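Local coordinates for molybdopterin-guanine dinucleotide biosynthesis protein B (MobB) (Archaeoglobus fulgidus, PDB 2F1R), which probably binds GTP, as a P-loop NTPase relative, and is thought to take part in making the guanine dinucleotide form of the molybdenum cofactor, at residues P24-R29 against Y96-T101; D62-S67 against L71-R76; N83-I88 against A107-I112. All blocks are in the same frame, centred on the assembly; numbering follows the deposited sequence.

Contact 1. Residues P24-R29 against Y96-T101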
# COMPACT_ATOMS: atom_id res chain seq x y z
N PRO A 24 -4.74 -4.19 20.01
CA PRO A 24 -4.56 -3.09 21.01
C PRO A 24 -3.53 -3.39 22.13
O PRO A 24 -2.80 -2.49 22.50
CB PRO A 24 -5.94 -2.90 21.62
CG PRO A 24 -6.91 -3.45 20.57
CD PRO A 24 -6.15 -4.58 19.85
N ILE A 25 -3.45 -4.61 22.64
CA ILE A 25 -2.43 -4.94 23.65
C ILE A 25 -1.00 -4.88 23.07
O ILE A 25 -0.09 -4.31 23.68
CB ILE A 25 -2.62 -6.34 24.31
CG1 ILE A 25 -3.94 -6.46 25.07
CG2 ILE A 25 -1.50 -6.62 25.32
CD1 ILE A 25 -5.06 -6.95 24.27
N LEU A 26 -0.80 -5.50 21.90
CA LEU A 26 0.52 -5.44 21.25
C LEU A 26 0.96 -3.98 21.04
O LEU A 26 2.07 -3.62 21.36
CB LEU A 26 0.51 -6.20 19.90
CG LEU A 26 0.13 -7.66 20.04
CD1 LEU A 26 -0.28 -8.33 18.67
CD2 LEU A 26 1.21 -8.48 20.80
N ARG A 27 0.05 -3.17 20.50
CA ARG A 27 0.31 -1.74 20.23
C ARG A 27 0.53 -0.87 21.49
O ARG A 27 1.38 0.03 21.47
CB ARG A 27 -0.82 -1.15 19.41
CG ARG A 27 -1.02 -1.76 17.98
CD ARG A 27 0.15 -1.58 17.00
NE ARG A 27 0.82 -0.29 17.11
CZ ARG A 27 0.30 0.87 16.71
NH1 ARG A 27 -0.90 0.90 16.16
NH2 ARG A 27 0.99 1.98 16.85
N GLU A 28 -0.20 -1.12 22.57
CA GLU A 28 0.07 -0.39 23.85
C GLU A 28 1.52 -0.51 24.32
O GLU A 28 2.02 0.40 24.98
CB GLU A 28 -0.92 -0.75 24.95
CG GLU A 28 -2.26 0.05 24.86
CD GLU A 28 -2.58 0.65 23.45
OE1 GLU A 28 -3.42 0.06 22.70
OE2 GLU A 28 -1.97 1.73 23.09
N ARG A 29 2.19 -1.59 23.92
CA ARG A 29 3.64 -1.72 24.17
C ARG A 29 4.44 -0.93 23.17
O ARG A 29 5.63 -1.20 22.99
CB ARG A 29 4.10 -3.18 24.07
CG ARG A 29 3.26 -4.14 24.79
CD ARG A 29 3.68 -4.28 26.22
NE ARG A 29 2.51 -4.64 27.03
CZ ARG A 29 2.56 -5.37 28.14
NH1 ARG A 29 3.72 -5.86 28.59
NH2 ARG A 29 1.44 -5.64 28.81
N TYR A 96 9.05 -2.76 10.85
CA TYR A 96 8.10 -3.18 11.84
C TYR A 96 8.76 -3.99 12.94
O TYR A 96 9.76 -4.66 12.72
CB TYR A 96 7.00 -4.00 11.18
CG TYR A 96 6.12 -3.07 10.43
CD1 TYR A 96 5.04 -2.48 11.05
CD2 TYR A 96 6.40 -2.72 9.09
CE1 TYR A 96 4.21 -1.60 10.35
CE2 TYR A 96 5.58 -1.84 8.38
CZ TYR A 96 4.49 -1.27 9.01
OH TYR A 96 3.66 -0.38 8.28
N ASP A 97 8.20 -3.92 14.13
CA ASP A 97 8.69 -4.79 15.22
C ASP A 97 8.13 -6.22 15.19
O ASP A 97 8.73 -7.13 15.74
CB ASP A 97 8.35 -4.12 16.56
CG ASP A 97 9.06 -2.79 16.71
OD1 ASP A 97 10.30 -2.75 16.47
OD2 ASP A 97 8.38 -1.80 16.97
N LEU A 98 6.99 -6.40 14.55
CA LEU A 98 6.35 -7.67 14.43
C LEU A 98 5.56 -7.68 13.14
O LEU A 98 4.83 -6.73 12.85
CB LEU A 98 5.37 -7.90 15.64
CG LEU A 98 4.46 -9.16 15.56
CD1 LEU A 98 5.33 -10.40 15.70
CD2 LEU A 98 3.36 -9.15 16.61
N VAL A 99 5.68 -8.78 12.39
CA VAL A 99 4.82 -9.02 11.23
C VAL A 99 3.98 -10.24 11.56
O VAL A 99 4.50 -11.31 11.84
CB VAL A 99 5.64 -9.23 9.89
CG1 VAL A 99 4.71 -9.60 8.71
CG2 VAL A 99 6.47 -7.98 9.56
N ILE A 100 2.67 -10.07 11.52
CA ILE A 100 1.75 -11.21 11.58
C ILE A 100 1.17 -11.55 10.19
O ILE A 100 0.72 -10.67 9.45
CB ILE A 100 0.60 -10.96 12.56
CG1 ILE A 100 1.19 -10.75 13.96
CG2 ILE A 100 -0.41 -12.13 12.54
CD1 ILE A 100 0.26 -10.21 14.95
N THR A 101 1.17 -12.83 9.89
CA THR A 101 0.59 -13.42 8.69
C THR A 101 -0.74 -14.09 9.00
O THR A 101 -0.84 -14.75 10.07
CB THR A 101 1.52 -14.45 8.05
OG1 THR A 101 2.54 -13.78 7.30
CG2 THR A 101 0.73 -15.37 7.13
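Leu26, near the end of helix 12-28, meets Leu98 and Ile100 of strand 98-102 through methyl groups alone. One atom does the work on the helix side: Leu26 CD1 lies 4.3 Å from Leu98 CD2 and 4.2 Å from Ile100 CD1, so a single branch is set against the ends of two strand side chains. Residues two apart in a strand point to the same face, which is why Leu98 and Ile100 can share this partner while Val99 turns to the other side. Both reach out toward the helix: Leu98 carries CG anti to its backbone N (chi1 173°), and Ile100 extends its longer branch (chi2 167°) until CD1 becomes its leading atom. The backbones stay well apart, the CA atoms of Leu26 and Leu98 being 9.2 Å from each other, and only 74 Å² is buried in all. Branched aliphatic residues suit such a place, since they span the gap between helix and sheet without bringing polar atoms into it. All three are buried, and other elements complete their packing. Leu157 of helix 149-160 touches Leu26, and Ile156 and Leu160 of that helix touch Leu98; Ile100 also packs on Ile7 of strand 4-9. Helices 12-28 and 149-160 thus lie together on one face of the parallel sheet, and Val99 meets helix 85-93 on the other.

Contact 2. Residues D62-S67 against L71-R76; sequences DVVIAS and LAFIRR
A beta hairpin joins Asp62-Ala66 to Leu71-Arg76, its strands antiparallel at 173° with axes 4.7 Å apart. Val63 pairs with Ile74 and Ile65 with Ala72 as hydrogen-bonded pairs; Val63 N donates to Ile74 O at 2.9 Å, and Ile74 N returns the bond to Val63 O. On the face bearing Val64, that residue splits its methyls between neighbours: CG1 meets Leu71 CD2 at 3.6 Å, and CG2 comes obliquely to Phe73 CD1. The Phe73 ring turns an edge to the backbone, with Val63 O near its plane, 3.4 Å from Phe73 CD1. Beta-branched and aromatic residues suit these extended strands. At the open end, Asp62 OD1 accepts from Arg76 N at 3.0 Å and, in a salt bridge, from Arg76 NE at 2.9 Å. The two donors come from opposite faces of the carboxylate, about 43° out of its plane. Arg76 doubles back to do this, bent at chi2 and chi3. Asp62 OD2 accepts from Tyr96 of the second subunit and from a water that also bonds Arg76 O. With an alanine at this position the Arg76 guanidinium is likely to lose its counter-charge, and Tyr96 of the second subunit its carboxylate partner. The two-strand sheet pairs in a parallel ladder with the second subunit; the carboxylate, hydrogen-bonded through both oxygens, adds a polar link to it through Tyr96 and probably stays ionised.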
# COMPACT_ATOMS: atom_id res chain seq x y z
N ASP A 62 1.03 2.01 -11.24
CA ASP A 62 0.90 1.70 -9.82
C ASP A 62 0.45 2.98 -9.11
O ASP A 62 0.70 4.09 -9.60
CB ASP A 62 2.22 1.18 -9.28
CG ASP A 62 2.57 -0.19 -9.89
OD1 ASP A 62 1.61 -0.95 -10.30
OD2 ASP A 62 3.78 -0.53 -9.90
N VAL A 63 -0.28 2.83 -8.00
CA VAL A 63 -0.99 3.95 -7.43
C VAL A 63 -0.67 4.16 -5.93
O VAL A 63 -0.65 3.20 -5.16
CB VAL A 63 -2.52 3.75 -7.62
CG1 VAL A 63 -3.33 4.86 -6.93
CG2 VAL A 63 -2.85 3.74 -9.14
N VAL A 64 -0.37 5.40 -5.55
CA VAL A 64 -0.27 5.77 -4.12
C VAL A 64 -1.40 6.74 -3.79
O VAL A 64 -1.54 7.76 -4.46
CB VAL A 64 1.10 6.40 -3.71
CG1 VAL A 64 1.09 6.87 -2.27
CG2 VAL A 64 2.23 5.41 -3.84
N ILE A 65 -2.22 6.38 -2.82
CA ILE A 65 -3.25 7.28 -2.32
C ILE A 65 -2.75 7.82 -1.00
O ILE A 65 -2.55 7.06 -0.05
CB ILE A 65 -4.60 6.58 -2.17
CG1 ILE A 65 -4.93 5.85 -3.47
CG2 ILE A 65 -5.71 7.60 -1.96
CD1 ILE A 65 -6.27 5.10 -3.46
N ALA A 66 -2.48 9.13 -0.98
CA ALA A 66 -1.85 9.78 0.16
C ALA A 66 -2.86 10.66 0.87
O ALA A 66 -3.71 11.32 0.24
CB ALA A 66 -0.65 10.62 -0.29
N SER A 67 -2.80 10.63 2.18
CA SER A 67 -3.66 11.47 3.00
C SER A 67 -2.78 11.82 4.14
O SER A 67 -1.69 11.25 4.25
CB SER A 67 -4.87 10.70 3.46
OG SER A 67 -4.66 10.05 4.70
N LEU A 71 -1.78 6.07 4.12
CA LEU A 71 -1.28 5.88 2.76
C LEU A 71 -1.56 4.47 2.26
O LEU A 71 -1.42 3.50 3.04
CB LEU A 71 0.23 6.18 2.72
CG LEU A 71 0.85 6.37 1.34
CD1 LEU A 71 1.88 7.49 1.37
CD2 LEU A 71 1.47 5.08 0.84
N ALA A 72 -2.00 4.34 1.03
CA ALA A 72 -2.29 3.05 0.40
C ALA A 72 -1.43 3.01 -0.84
O ALA A 72 -1.41 3.98 -1.59
CB ALA A 72 -3.78 2.94 0.03
N PHE A 73 -0.66 1.93 -0.98
CA PHE A 73 0.15 1.64 -2.18
C PHE A 73 -0.44 0.39 -2.85
O PHE A 73 -0.52 -0.69 -2.23
CB PHE A 73 1.65 1.48 -1.81
CG PHE A 73 2.62 1.32 -3.01
CD1 PHE A 73 2.35 1.89 -4.29
CD2 PHE A 73 3.85 0.66 -2.85
CE1 PHE A 73 3.26 1.75 -5.37
CE2 PHE A 73 4.79 0.54 -3.92
CZ PHE A 73 4.47 1.09 -5.19
N ILE A 74 -0.87 0.54 -4.09
CA ILE A 74 -1.46 -0.53 -4.86
C ILE A 74 -0.57 -0.75 -6.09
O ILE A 74 -0.31 0.18 -6.83
CB ILE A 74 -2.87 -0.16 -5.29
CG1 ILE A 74 -3.65 0.40 -4.06
CG2 ILE A 74 -3.57 -1.39 -5.96
CD1 ILE A 74 -4.98 1.11 -4.36
N ARG A 75 -0.07 -1.97 -6.25
CA ARG A 75 0.87 -2.24 -7.31
C ARG A 75 0.85 -3.64 -7.94
O ARG A 75 0.64 -4.63 -7.25
CB ARG A 75 2.28 -1.91 -6.84
CG ARG A 75 2.75 -2.75 -5.73
CD ARG A 75 4.24 -2.59 -5.65
NE ARG A 75 4.95 -3.55 -6.43
CZ ARG A 75 6.20 -3.37 -6.86
NH1 ARG A 75 6.82 -2.22 -6.60
NH2 ARG A 75 6.80 -4.32 -7.58
N ARG A 76 1.08 -3.71 -9.24
CA ARG A 76 1.16 -5.00 -9.95
C ARG A 76 2.37 -5.84 -9.50
O ARG A 76 3.52 -5.35 -9.32
CB ARG A 76 1.05 -4.80 -11.48
CG ARG A 76 2.22 -4.02 -12.13
CD ARG A 76 1.82 -3.13 -13.36
NE ARG A 76 0.95 -2.03 -12.92
CZ ARG A 76 -0.31 -1.84 -13.32
NH1 ARG A 76 -0.86 -2.62 -14.22
NH2 ARG A 76 -1.04 -0.87 -12.79
O HOH W 1 4.72 -3.17 -10.25

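Contact 3. Residues N83-I88 against A107-I112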
# COMPACT_ATOMS: atom_id res chain seq x y z
N ASN A 83 3.23 -14.10 -3.71
CA ASN A 83 3.23 -15.31 -2.88
C ASN A 83 4.46 -15.38 -1.95
O ASN A 83 4.57 -16.28 -1.12
CB ASN A 83 3.23 -16.55 -3.77
CG ASN A 83 1.88 -16.88 -4.33
OD1 ASN A 83 1.76 -17.20 -5.52
ND2 ASN A 83 0.85 -16.83 -3.49
N ASP A 84 5.36 -14.42 -2.07
CA ASP A 84 6.66 -14.52 -1.47
C ASP A 84 6.75 -13.57 -0.28
O ASP A 84 6.95 -12.35 -0.44
CB ASP A 84 7.73 -14.20 -2.51
CG ASP A 84 9.13 -14.52 -2.03
OD1 ASP A 84 9.35 -14.44 -0.82
OD2 ASP A 84 10.01 -14.79 -2.86
N LEU A 85 6.60 -14.13 0.92
CA LEU A 85 6.62 -13.34 2.14
C LEU A 85 7.92 -12.56 2.37
O LEU A 85 7.89 -11.47 2.94
CB LEU A 85 6.34 -14.24 3.35
CG LEU A 85 4.90 -14.53 3.72
CD1 LEU A 85 4.83 -15.50 4.94
CD2 LEU A 85 4.11 -13.22 3.99
N ASP A 86 9.06 -13.11 1.98
CA ASP A 86 10.33 -12.44 2.17
C ASP A 86 10.51 -11.26 1.25
O ASP A 86 11.13 -10.26 1.66
CB ASP A 86 11.49 -13.40 1.93
CG ASP A 86 11.47 -14.63 2.85
OD1 ASP A 86 11.16 -14.51 4.07
OD2 ASP A 86 11.77 -15.72 2.30
N TRP A 87 10.03 -11.39 0.01
CA TRP A 87 9.98 -10.30 -0.96
C TRP A 87 9.07 -9.21 -0.41
O TRP A 87 9.39 -8.06 -0.51
CB TRP A 87 9.46 -10.80 -2.32
CG TRP A 87 9.53 -9.82 -3.44
CD1 TRP A 87 10.59 -9.63 -4.28
CD2 TRP A 87 8.52 -8.86 -3.86
NE1 TRP A 87 10.30 -8.64 -5.19
CE2 TRP A 87 9.05 -8.16 -4.97
CE3 TRP A 87 7.23 -8.55 -3.42
CZ2 TRP A 87 8.33 -7.14 -5.63
CZ3 TRP A 87 6.52 -7.53 -4.08
CH2 TRP A 87 7.08 -6.85 -5.16
N ILE A 88 7.94 -9.59 0.18
CA ILE A 88 7.03 -8.59 0.76
C ILE A 88 7.68 -7.88 1.95
O ILE A 88 7.66 -6.67 2.00
CB ILE A 88 5.65 -9.17 1.12
CG1 ILE A 88 4.92 -9.72 -0.10
CG2 ILE A 88 4.73 -8.09 1.73
CD1 ILE A 88 3.72 -10.69 0.27
N ALA A 107 4.31 -21.36 3.93
CA ALA A 107 5.57 -20.64 3.87
C ALA A 107 6.56 -21.04 4.95
O ALA A 107 7.73 -20.62 4.87
CB ALA A 107 5.35 -19.12 3.88
N GLY A 108 6.11 -21.86 5.93
CA GLY A 108 7.01 -22.42 6.94
C GLY A 108 7.51 -21.51 8.06
O GLY A 108 8.39 -21.90 8.81
N LYS A 109 6.94 -20.30 8.19
CA LYS A 109 7.27 -19.44 9.33
C LYS A 109 6.79 -20.06 10.63
O LYS A 109 5.79 -20.79 10.63
CB LYS A 109 6.64 -18.04 9.20
CG LYS A 109 6.97 -17.27 7.96
CD LYS A 109 8.51 -17.05 7.74
CE LYS A 109 8.72 -16.11 6.56
NZ LYS A 109 10.12 -16.17 6.11
N ASP A 110 7.47 -19.78 11.76
CA ASP A 110 6.93 -20.14 13.08
C ASP A 110 5.45 -19.76 13.14
O ASP A 110 5.10 -18.74 12.57
CB ASP A 110 7.65 -19.35 14.17
CG ASP A 110 9.13 -19.75 14.30
OD1 ASP A 110 9.56 -20.68 13.56
OD2 ASP A 110 9.83 -19.11 15.11
N ARG A 111 4.59 -20.52 13.84
CA ARG A 111 3.14 -20.29 13.80
C ARG A 111 2.45 -20.55 15.12
O ARG A 111 2.83 -21.45 15.88
CB ARG A 111 2.45 -21.15 12.71
CG ARG A 111 2.40 -22.71 12.93
CD ARG A 111 3.61 -23.46 12.26
NE ARG A 111 3.99 -22.79 11.01
CZ ARG A 111 3.46 -23.05 9.83
NH1 ARG A 111 2.55 -24.00 9.69
NH2 ARG A 111 3.88 -22.39 8.77
N ILE A 112 1.39 -19.77 15.33
CA ILE A 112 0.37 -20.12 16.29
C ILE A 112 -0.78 -20.75 15.54
O ILE A 112 -1.24 -20.18 14.54
CB ILE A 112 -0.04 -18.89 17.13
CG1 ILE A 112 1.19 -18.38 17.93
CG2 ILE A 112 -1.24 -19.23 18.04
CD1 ILE A 112 0.87 -17.18 18.85
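Lys109 NZ meets Asp86 OD1 in a salt bridge 2.8 Å long, approaching on the syn side of the carboxylate and only 16° out of its plane. Beside this charged pair lies a small apolar one: Leu85 CD1 packs on Ala107 CB at 3.8 Å and on Lys109 CG at 4.1 Å. The Leu85 side chain and the lysine stem run antiparallel alongside one another, and lysine suits the place because its aliphatic stem can lie against the leucine while its amino group passes on to the exposed aspartate. A bend at chi2 (-58°), followed by an extended run to NZ, carries the amino group there. The small Ala107 side chain lets the loop come close to Leu85.

On the loop side, the backbone of Lys109 is gripped by Arg111. Arg111 NE and NH2 both donate to Lys109 O, at 2.7 and 3.1 Å, with the oxygen lying in the guanidinium plane, so the arginine holds the carbonyl side-on. The same guanidinium bonds Ser105 O and Phe124 O, linking several loop carbonyls. Gly108, with positive phi, suits the turn between Ala107 and Lys109.

On the helix side, Asp84 is the N-cap. Its OD1 accepts from Trp87 N at 3.2 Å, and weakly from Asp86 N, meeting backbone NH groups of the first turn that presents Leu85 and Asp86. Aspartate suits this end because its negative charge is probably also favoured at the positive end of the helix dipole. Further out, Leu85 packs on Phe104, and Lys109 on Ile4 and Ser6 of the central strand 4-9. The contact thus packs the start of helix 85-93 against the loop entering strand 111-114 of a layered alpha/beta sheet, consistent with the P-loop NTPase fold of the family.

In the fold
Contacts 1 and 3 belong to the alpha/beta core, their centres about 17 Å apart, and reach the same parallel sheet. Their segments alternate along the chain, and they touch where Thr101 OG1 packs on Leu85 CD2, 3.7 Å away: helix 85-93 runs into strand 98-102, which is followed by strand 111-114. Contact 2, a separate hairpin about 23 Å from each of the other centres, falls in sequence between the two halves of contact 1 and before contact 3. It meets contact 3 through Arg75 and Trp87. Contacts 1 and 2 both touch the second subunit, and the hairpin, whose strands pair with it, probably serves as a dimerisation arm beside the probable nucleotide-binding core.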